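Local coordinates for protein glycoside hydrolase family 61 (Trichoderma reesei QM6a, PDB 5O2X) that is a lytic polysaccharide monooxygenase of family AA9 that probably cleaves cellulose chains oxidatively at a copper centre, at residues Pro52-His66 / Asp100-Phe112. Numbering follows the deposited sequence.
Sequences PDIICHKNATNAKGH and DCETVDKTTLEFF. With NAG (2-acetamido-2-deoxy-beta-D-glucopyranose), chain B.
Segment 52-66, a short helix followed by irregular chain, runs alongside 100-112 without pairing to it as a strand, its CA atoms coming nearest at Lys64 and Glu102, 5.0 Å apart; the four hydrogen bonds between them all involve a side chain, three of them ending on a backbone carbonyl. Asn62 carries the middle. Its ND2 donates one hydrogen to Cys101 O and the other to Val104 O, at 2.8 Å each; both acceptors lie close to the amide plane, and the second bond is nearly straight (175°), meeting a lone pair of the carbonyl. The two bonds fix the rotation of the amide, and OD1 of Asn62 lies 2.9 Å from a water that accepts from Lys106 N. With an alanine here, the carbonyls of Cys101 and Val104 would probably lose the donor they share, leaving the chain between them less firmly held to 52-66.

Lys106, extended beyond CG, passes CD1 of Ile55 and sends NZ to Ala60 O (2.8 Å), in the carbonyl plane. Two waters also accept from NZ: one is held by Pro52 O, Cys56 N and His57 O, the other by Asp53 OD1, which in turn receives Asn59 N. The ammonium thus ties together the short helix 53-56 and the type II turn His57-Ala60, where Asn59 bears an N-linked glycan. On the apolar side of the contact, Ile55 CG2 meets the edge of the Phe111 ring at CZ, 3.8 Å away. At the far end Glu102, bent at chi2 (80°), lays CG against the Lys64 carbonyl and offers the syn lone pair of OE2 to His66 ND1 (2.6 Å), the ring and carboxylate planes 74° apart.

Cys56-Cys177 fastens the helix to strand 172-183, while Cys97-Cys101 closes a short loop after strand 90-96; the largely irregular pair of segments, the second leading into strand 110-121, is thereby joined to the beta-sandwich core characteristic of AA9 enzymes.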
ATOM      1  N   PRO A  52     -13.631   4.928  -7.963  1.00  6.03           N
ATOM      2  CA  PRO A  52     -13.416   4.341  -6.653  0.54  5.86           C
ATOM      3  C   PRO A  52     -12.444   3.178  -6.615  1.00  5.00           C
ATOM      4  O   PRO A  52     -11.882   2.897  -5.544  1.00  4.86           O
ATOM      5  CB  PRO A  52     -14.840   3.915  -6.233  0.54  6.79           C
ATOM      6  CG  PRO A  52     -15.661   3.879  -7.495  0.54  7.35           C
ATOM      7  CD  PRO A  52     -15.072   4.950  -8.323  0.54  6.98           C
ATOM      8  N   ASP A  53     -12.254   2.483  -7.712  1.00  4.91           N
ATOM      9  CA  ASP A  53     -11.314   1.342  -7.723  1.00  4.68           C
ATOM     10  C   ASP A  53      -9.907   1.712  -7.291  1.00  4.34           C
ATOM     11  O   ASP A  53      -9.186   0.857  -6.788  1.00  4.41           O
ATOM     12  CB  ASP A  53     -11.264   0.707  -9.127  1.00  4.97           C
ATOM     13  CG  ASP A  53     -12.478  -0.134  -9.464  1.00  5.81           C
ATOM     14  OD1 ASP A  53     -13.332  -0.395  -8.591  1.00  6.27           O
ATOM     15  OD2 ASP A  53     -12.534  -0.544 -10.661  1.00  6.94           O
ATOM     16  N   ILE A  54      -9.458   2.951  -7.538  1.00  4.41           N
ATOM     17  CA  ILE A  54      -8.068   3.287  -7.155  1.00  4.26           C
ATOM     18  C   ILE A  54      -7.892   3.325  -5.647  1.00  4.24           C
ATOM     19  O   ILE A  54      -6.748   3.233  -5.165  1.00  4.65           O
ATOM     20  CB  ILE A  54      -7.656   4.637  -7.782  1.00  4.44           C
ATOM     21  CG1 ILE A  54      -6.140   4.867  -7.716  1.00  4.77           C
ATOM     22  CG2 ILE A  54      -8.393   5.824  -7.138  1.00  4.85           C
ATOM     23  CD1 ILE A  54      -5.275   3.783  -8.327  1.00  5.01           C
ATOM     24  N   ILE A  55      -8.976   3.461  -4.878  1.00  4.15           N
ATOM     25  CA  ILE A  55      -8.820   3.685  -3.441  1.00  4.46           C
ATOM     26  C   ILE A  55      -8.210   2.475  -2.767  1.00  4.30           C
ATOM     27  O   ILE A  55      -7.165   2.541  -2.118  1.00  4.37           O
ATOM     28  CB  ILE A  55     -10.172   4.086  -2.822  1.00  4.82           C
ATOM     29  CG1 ILE A  55     -10.739   5.368  -3.487  1.00  5.51           C
ATOM     30  CG2 ILE A  55     -10.008   4.273  -1.330  1.00  5.70           C
ATOM     31  CD1 ILE A  55     -12.207   5.579  -3.181  1.00  5.91           C
ATOM     32  N   CYS A  56      -8.864   1.315  -2.913  1.00  4.20           N
ATOM     33  CA  CYS A  56      -8.475   0.054  -2.286  1.00  4.15           C
ATOM     34  C   CYS A  56      -8.548  -1.128  -3.270  1.00  3.84           C
ATOM     35  O   CYS A  56      -8.673  -2.284  -2.854  1.00  4.15           O
ATOM     36  CB  CYS A  56      -9.288  -0.225  -1.031  1.00  4.29           C
ATOM     37  SG  CYS A  56      -8.910   0.905   0.341  1.00  4.67           S
ATOM     38  N   HIS A  57      -8.418  -0.841  -4.564  1.00  3.95           N
ATOM     39  CA  HIS A  57      -8.447  -1.862  -5.625  1.00  3.94           C
ATOM     40  C   HIS A  57      -9.913  -2.152  -6.016  1.00  4.05           C
ATOM     41  O   HIS A  57     -10.875  -1.611  -5.465  1.00  4.22           O
ATOM     42  CB  HIS A  57      -7.598  -3.090  -5.333  1.00  4.29           C
ATOM     43  CG  HIS A  57      -6.862  -3.627  -6.534  1.00  4.17           C
ATOM     44  ND1 HIS A  57      -7.517  -3.922  -7.718  1.00  4.44           N
ATOM     45  CD2 HIS A  57      -5.559  -3.951  -6.690  1.00  4.56           C
ATOM     46  CE1 HIS A  57      -6.607  -4.392  -8.552  1.00  4.48           C
ATOM     47  NE2 HIS A  57      -5.412  -4.419  -7.955  1.00  4.35           N
ATOM     48  N   LYS A  58     -10.065  -3.019  -7.036  1.00  4.45           N
ATOM     49  CA  LYS A  58     -11.345  -3.155  -7.715  0.74  4.78           C
ATOM     50  C   LYS A  58     -12.468  -3.594  -6.787  1.00  4.61           C
ATOM     51  O   LYS A  58     -12.391  -4.578  -6.066  1.00  5.06           O
ATOM     52  CB  LYS A  58     -11.215  -4.137  -8.878  0.74  5.85           C
ATOM     53  CG  LYS A  58     -10.373  -3.590  -9.989  0.74  6.68           C
ATOM     54  CD  LYS A  58     -10.266  -4.615 -11.143  0.74  7.85           C
ATOM     55  CE  LYS A  58      -9.396  -4.119 -12.261  0.74  8.72           C
ATOM     56  NZ  LYS A  58      -9.356  -5.121 -13.358  0.74 10.75           N
ATOM     57  N   ASN A  59     -13.563  -2.824  -6.844  1.00  4.69           N
ATOM     58  CA  ASN A  59     -14.795  -3.147  -6.140  1.00  5.01           C
ATOM     59  C   ASN A  59     -14.563  -3.328  -4.658  1.00  4.96           C
ATOM     60  O   ASN A  59     -15.330  -4.006  -3.996  1.00  5.79           O
ATOM     61  CB  ASN A  59     -15.472  -4.388  -6.748  1.00  5.88           C
ATOM     62  CG  ASN A  59     -15.917  -4.167  -8.130  1.00  6.29           C
ATOM     63  OD1 ASN A  59     -15.926  -3.058  -8.636  1.00  7.78           O
ATOM     64  ND2 ASN A  59     -16.361  -5.263  -8.763  1.00  7.62           N
ATOM     65  N   ALA A  60     -13.550  -2.655  -4.068  1.00  4.88           N
ATOM     66  CA  ALA A  60     -13.166  -3.063  -2.727  1.00  4.56           C
ATOM     67  C   ALA A  60     -14.247  -2.714  -1.705  1.00  4.56           C
ATOM     68  O   ALA A  60     -14.859  -1.649  -1.766  1.00  5.16           O
ATOM     69  CB  ALA A  60     -11.854  -2.413  -2.319  1.00  4.82           C
ATOM     70  N   THR A  61     -14.389  -3.608  -0.741  1.00  4.61           N
ATOM     71  CA  THR A  61     -15.274  -3.397   0.397  1.00  4.88           C
ATOM     72  C   THR A  61     -14.488  -3.623   1.673  1.00  4.73           C
ATOM     73  O   THR A  61     -13.490  -4.359   1.720  1.00  4.88           O
ATOM     74  CB  THR A  61     -16.529  -4.310   0.312  1.00  5.97           C
ATOM     75  OG1 THR A  61     -16.128  -5.674   0.218  1.00  7.48           O
ATOM     76  CG2 THR A  61     -17.390  -3.962  -0.841  1.00  6.67           C
ATOM     77  N   ASN A  62     -14.965  -2.995   2.729  1.00  4.89           N
ATOM     78  CA  ASN A  62     -14.194  -2.858   3.949  1.00  5.07           C
ATOM     79  C   ASN A  62     -13.791  -4.212   4.517  1.00  4.81           C
ATOM     80  O   ASN A  62     -14.615  -5.119   4.671  1.00  5.75           O
ATOM     81  CB  ASN A  62     -15.008  -2.151   5.025  1.00  5.68           C
ATOM     82  CG  ASN A  62     -15.486  -0.773   4.617  1.00  5.85           C
ATOM     83  OD1 ASN A  62     -16.107  -0.608   3.561  1.00  6.58           O
ATOM     84  ND2 ASN A  62     -15.222   0.227   5.443  1.00  6.42           N
ATOM     85  N   ALA A  63     -12.545  -4.315   4.979  1.00  4.93           N
ATOM     86  CA  ALA A  63     -12.174  -5.382   5.888  1.00  4.95           C
ATOM     87  C   ALA A  63     -13.056  -5.291   7.128  1.00  4.90           C
ATOM     88  O   ALA A  63     -13.375  -4.188   7.589  1.00  5.23           O
ATOM     89  CB  ALA A  63     -10.706  -5.262   6.294  1.00  5.03           C
ATOM     90  N   LYS A  64     -13.419  -6.448   7.689  1.00  4.98           N
ATOM     91  CA  LYS A  64     -14.396  -6.507   8.783  0.53  5.41           C
ATOM     92  C   LYS A  64     -13.745  -6.657  10.151  1.00  5.34           C
ATOM     93  O   LYS A  64     -14.435  -6.815  11.162  1.00  5.90           O
ATOM     94  CB  LYS A  64     -15.447  -7.609   8.521  0.53  6.61           C
ATOM     95  CG  LYS A  64     -16.355  -7.312   7.347  0.53  7.71           C
ATOM     96  CD  LYS A  64     -17.635  -8.155   7.337  0.53  9.33           C
ATOM     97  CE  LYS A  64     -18.498  -7.861   6.133  0.53  9.93           C
ATOM     98  NZ  LYS A  64     -19.680  -8.782   6.108  0.53  9.97           N
ATOM     99  N   GLY A  65     -12.423  -6.587  10.199  1.00  5.15           N
ATOM    100  CA  GLY A  65     -11.703  -6.452  11.456  1.00  5.32           C
ATOM    101  C   GLY A  65     -10.435  -5.632  11.239  1.00  4.83           C
ATOM    102  O   GLY A  65     -10.181  -5.129  10.149  1.00  5.10           O
ATOM    103  N   HIS A  66      -9.640  -5.521  12.316  1.00  5.10           N
ATOM    104  CA  HIS A  66      -8.476  -4.654  12.286  1.00  5.17           C
ATOM    105  C   HIS A  66      -7.331  -5.228  13.103  1.00  4.94           C
ATOM    106  O   HIS A  66      -7.523  -6.113  13.954  1.00  5.52           O
ATOM    107  CB  HIS A  66      -8.818  -3.246  12.781  1.00  5.45           C
ATOM    108  CG  HIS A  66      -9.360  -3.203  14.161  1.00  5.91           C
ATOM    109  ND1 HIS A  66     -10.708  -3.223  14.408  1.00  6.77           N
ATOM    110  CD2 HIS A  66      -8.751  -3.247  15.369  1.00  7.12           C
ATOM    111  CE1 HIS A  66     -10.908  -3.242  15.716  1.00  7.79           C
ATOM    112  NE2 HIS A  66      -9.742  -3.261  16.330  1.00  7.89           N
ATOM    113  N   ASP A 100     -14.960   3.550  13.172  1.00 10.16           N
ATOM    114  CA  ASP A 100     -14.451   2.235  12.844  1.00  9.36           C
ATOM    115  C   ASP A 100     -14.099   2.163  11.363  1.00  8.04           C
ATOM    116  O   ASP A 100     -14.883   2.551  10.489  1.00  8.92           O
ATOM    117  CB  ASP A 100     -15.509   1.143  13.108  1.00 11.23           C
ATOM    118  CG  ASP A 100     -15.874   0.962  14.540  1.00 14.85           C
ATOM    119  OD1 ASP A 100     -15.069   1.366  15.410  1.00 16.94           O
ATOM    120  OD2 ASP A 100     -16.957   0.342  14.794  1.00 19.77           O
ATOM    121  N   CYS A 101     -12.938   1.575  11.059  1.00  6.80           N
ATOM    122  CA  CYS A 101     -12.613   1.369   9.641  1.00  6.44           C
ATOM    123  C   CYS A 101     -13.496   0.311   8.987  1.00  6.11           C
ATOM    124  O   CYS A 101     -13.584   0.290   7.769  1.00  7.25           O
ATOM    125  CB  CYS A 101     -11.153   1.007   9.444  1.00  5.93           C
ATOM    126  SG  CYS A 101      -9.985   2.319   9.965  1.00  6.66           S
ATOM    127  N   GLU A 102     -14.123  -0.550   9.781  1.00  6.42           N
ATOM    128  CA  GLU A 102     -14.969  -1.588   9.237  1.00  6.67           C
ATOM    129  C   GLU A 102     -16.198  -1.052   8.525  1.00  7.90           C
ATOM    130  O   GLU A 102     -16.778  -1.767   7.715  1.00  9.02           O
ATOM    131  CB  GLU A 102     -15.381  -2.552  10.359  1.00  6.78           C
ATOM    132  CG  GLU A 102     -14.229  -3.375  10.934  1.00  6.90           C
ATOM    133  CD  GLU A 102     -13.302  -2.731  11.944  1.00  6.82           C
ATOM    134  OE1 GLU A 102     -13.487  -1.539  12.284  1.00  7.27           O
ATOM    135  OE2 GLU A 102     -12.400  -3.451  12.413  1.00  8.35           O
ATOM    136  N   THR A 103     -16.593   0.186   8.827  1.00  8.42           N
ATOM    137  CA  THR A 103     -17.805   0.724   8.224  1.00  9.24           C
ATOM    138  C   THR A 103     -17.559   2.094   7.596  1.00  8.88           C
ATOM    139  O   THR A 103     -18.501   2.702   7.131  1.00 11.00           O
ATOM    140  CB  THR A 103     -18.967   0.790   9.211  1.00 12.06           C
ATOM    141  OG1 THR A 103     -18.477   1.504  10.331  1.00 14.80           O
ATOM    142  CG2 THR A 103     -19.418  -0.581   9.590  1.00 13.62           C
ATOM    143  N   VAL A 104     -16.321   2.562   7.496  1.00  7.62           N
ATOM    144  CA  VAL A 104     -16.083   3.847   6.853  1.00  7.62           C
ATOM    145  C   VAL A 104     -16.425   3.782   5.368  1.00  7.17           C
ATOM    146  O   VAL A 104     -16.197   2.772   4.703  1.00  7.42           O
ATOM    147  CB  VAL A 104     -14.600   4.288   7.017  1.00  8.00           C
ATOM    148  CG1 VAL A 104     -13.604   3.417   6.261  1.00  7.98           C
ATOM    149  CG2 VAL A 104     -14.389   5.755   6.705  1.00  8.90           C
ATOM    150  N   ASP A 105     -16.921   4.883   4.813  1.00  7.38           N
ATOM    151  CA  ASP A 105     -17.133   4.986   3.374  1.00  7.68           C
ATOM    152  C   ASP A 105     -15.764   5.291   2.754  1.00  6.48           C
ATOM    153  O   ASP A 105     -15.204   6.368   2.950  1.00  7.00           O
ATOM    154  CB  ASP A 105     -18.135   6.102   3.142  1.00  9.13           C
ATOM    155  CG  ASP A 105     -18.424   6.393   1.677  1.00 10.57           C
ATOM    156  OD1 ASP A 105     -17.704   5.886   0.806  1.00 10.42           O
ATOM    157  OD2 ASP A 105     -19.397   7.155   1.426  1.00 14.69           O
ATOM    158  N   LYS A 106     -15.256   4.354   1.950  1.00  6.19           N
ATOM    159  CA  LYS A 106     -13.913   4.552   1.378  1.00  5.55           C
ATOM    160  C   LYS A 106     -13.784   5.794   0.558  1.00  5.99           C
ATOM    161  O   LYS A 106     -12.660   6.291   0.388  1.00  6.31           O
ATOM    162  CB  LYS A 106     -13.515   3.319   0.541  1.00  5.67           C
ATOM    163  CG  LYS A 106     -14.290   3.144  -0.751  1.00  5.63           C
ATOM    164  CD  LYS A 106     -13.869   1.872  -1.499  1.00  5.26           C
ATOM    165  CE  LYS A 106     -14.575   1.742  -2.827  1.00  5.66           C
ATOM    166  NZ  LYS A 106     -14.192   0.481  -3.535  1.00  5.10           N
ATOM    167  N   THR A 107     -14.891   6.295  -0.011  1.00  6.77           N
ATOM    168  CA  THR A 107     -14.825   7.483  -0.866  1.00  8.14           C
ATOM    169  C   THR A 107     -14.592   8.779  -0.100  1.00  8.12           C
ATOM    170  O   THR A 107     -14.360   9.832  -0.702  1.00 10.19           O
ATOM    171  CB  THR A 107     -16.093   7.625  -1.718  1.00  9.82           C
ATOM    172  OG1 THR A 107     -17.210   7.960  -0.894  1.00 10.51           O
ATOM    173  CG2 THR A 107     -16.366   6.428  -2.553  1.00 11.61           C
ATOM    174  N   THR A 108     -14.586   8.701   1.230  1.00  7.42           N
ATOM    175  CA  THR A 108     -14.353   9.822   2.118  1.00  8.16           C
ATOM    176  C   THR A 108     -12.931   9.834   2.678  1.00  7.26           C
ATOM    177  O   THR A 108     -12.541  10.807   3.350  1.00  8.85           O
ATOM    178  CB  THR A 108     -15.357   9.844   3.308  1.00  9.78           C
ATOM    179  OG1 THR A 108     -15.080   8.797   4.215  1.00 10.34           O
ATOM    180  CG2 THR A 108     -16.793   9.826   2.838  1.00 10.84           C
ATOM    181  N   LEU A 109     -12.172   8.771   2.470  1.00  6.01           N
ATOM    182  CA  LEU A 109     -10.863   8.649   3.108  1.00  5.76           C
ATOM    183  C   LEU A 109      -9.896   9.655   2.500  1.00  5.73           C
ATOM    184  O   LEU A 109      -9.771   9.771   1.272  1.00  6.41           O
ATOM    185  CB  LEU A 109     -10.315   7.230   2.921  1.00  5.88           C
ATOM    186  CG  LEU A 109     -11.059   6.134   3.675  1.00  6.34           C
ATOM    187  CD1 LEU A 109     -10.616   4.772   3.191  1.00  6.78           C
ATOM    188  CD2 LEU A 109     -10.830   6.264   5.175  1.00  7.40           C
ATOM    189  N   GLU A 110      -9.173  10.367   3.376  0.61  5.71           N
ATOM    190  CA  GLU A 110      -8.203  11.362   2.945  0.61  5.97           C
ATOM    191  C   GLU A 110      -6.808  10.870   3.353  0.61  5.16           C
ATOM    192  O   GLU A 110      -6.426  10.866   4.538  0.61  5.44           O
ATOM    193  CB  GLU A 110      -8.549  12.725   3.524  0.61  6.80           C
ATOM    194  CG  GLU A 110      -9.875  13.246   2.980  0.61  7.78           C
ATOM    195  CD  GLU A 110     -10.326  14.519   3.608  0.61 10.18           C
ATOM    196  OE1 GLU A 110      -9.566  15.122   4.378  0.61 13.80           O
ATOM    197  OE2 GLU A 110     -11.476  14.915   3.327  0.61 12.55           O
ATOM    198  N   PHE A 111      -6.065  10.441   2.348  1.00  5.11           N
ATOM    199  CA  PHE A 111      -4.808   9.738   2.520  1.00  4.72           C
ATOM    200  C   PHE A 111      -3.643  10.702   2.638  1.00  4.78           C
ATOM    201  O   PHE A 111      -3.463  11.595   1.800  1.00  5.82           O
ATOM    202  CB  PHE A 111      -4.563   8.830   1.322  1.00  4.78           C
ATOM    203  CG  PHE A 111      -5.537   7.700   1.238  1.00  4.74           C
ATOM    204  CD1 PHE A 111      -5.386   6.571   2.030  1.00  4.93           C
ATOM    205  CD2 PHE A 111      -6.645   7.775   0.403  1.00  5.44           C
ATOM    206  CE1 PHE A 111      -6.304   5.526   1.996  1.00  5.18           C
ATOM    207  CE2 PHE A 111      -7.575   6.748   0.382  1.00  6.15           C
ATOM    208  CZ  PHE A 111      -7.399   5.616   1.154  1.00  5.82           C
ATOM    209  N   PHE A 112      -2.806  10.494   3.665  1.00  4.59           N
ATOM    210  CA  PHE A 112      -1.520  11.173   3.784  1.00  4.60           C
ATOM    211  C   PHE A 112      -0.415  10.125   3.601  1.00  4.06           C
ATOM    212  O   PHE A 112      -0.528   8.984   4.047  1.00  4.41           O
ATOM    213  CB  PHE A 112      -1.388  11.960   5.101  1.00  5.21           C
ATOM    214  CG  PHE A 112      -1.648  11.179   6.366  1.00  5.33           C
ATOM    215  CD1 PHE A 112      -2.946  11.108   6.906  1.00  5.87           C
ATOM    216  CD2 PHE A 112      -0.629  10.565   7.052  1.00  5.65           C
ATOM    217  CE1 PHE A 112      -3.176  10.440   8.064  1.00  6.71           C
ATOM    218  CE2 PHE A 112      -0.871   9.906   8.239  1.00  5.93           C
ATOM    219  CZ  PHE A 112      -2.143   9.832   8.758  1.00  6.87           C
TER
HETATM  220  C1  NAG B 301     -16.936  -5.161 -10.058  1.00  8.25           C
HETATM  221  C2  NAG B 301     -16.813  -6.474 -10.828  1.00  8.52           C
HETATM  222  C3  NAG B 301     -17.584  -6.317 -12.145  1.00  9.33           C
HETATM  223  C4  NAG B 301     -19.000  -5.866 -11.926  1.00 10.27           C
HETATM  224  C5  NAG B 301     -19.039  -4.636 -11.054  1.00  9.61           C
HETATM  225  C6  NAG B 301     -20.457  -4.176 -10.645  1.00 10.81           C
HETATM  226  C7  NAG B 301     -14.805  -7.868 -10.974  1.00  9.13           C
HETATM  227  C8  NAG B 301     -13.386  -7.963 -11.457  1.00 10.36           C
HETATM  228  N2  NAG B 301     -15.411  -6.724 -11.144  1.00  8.99           N
HETATM  229  O3  NAG B 301     -17.585  -7.589 -12.839  1.00 11.60           O
HETATM  230  O4  NAG B 301     -19.657  -5.616 -13.175  1.00 12.95           O
HETATM  231  O5  NAG B 301     -18.326  -4.883  -9.857  1.00  9.25           O
HETATM  232  O6  NAG B 301     -21.239  -5.263 -10.189  0.64 11.89           O
HETATM  233  O7  NAG B 301     -15.352  -8.819 -10.445  1.00 11.35           O
HETATM  234  O   HOH W   1     -11.418   0.649  -4.123  0.96  4.29           O
HETATM  235  O   HOH W   2     -14.715   0.386  -6.297  0.96  7.65           O
HETATM  236  O   HOH W   3     -16.193   1.640   1.739  0.99  8.28           O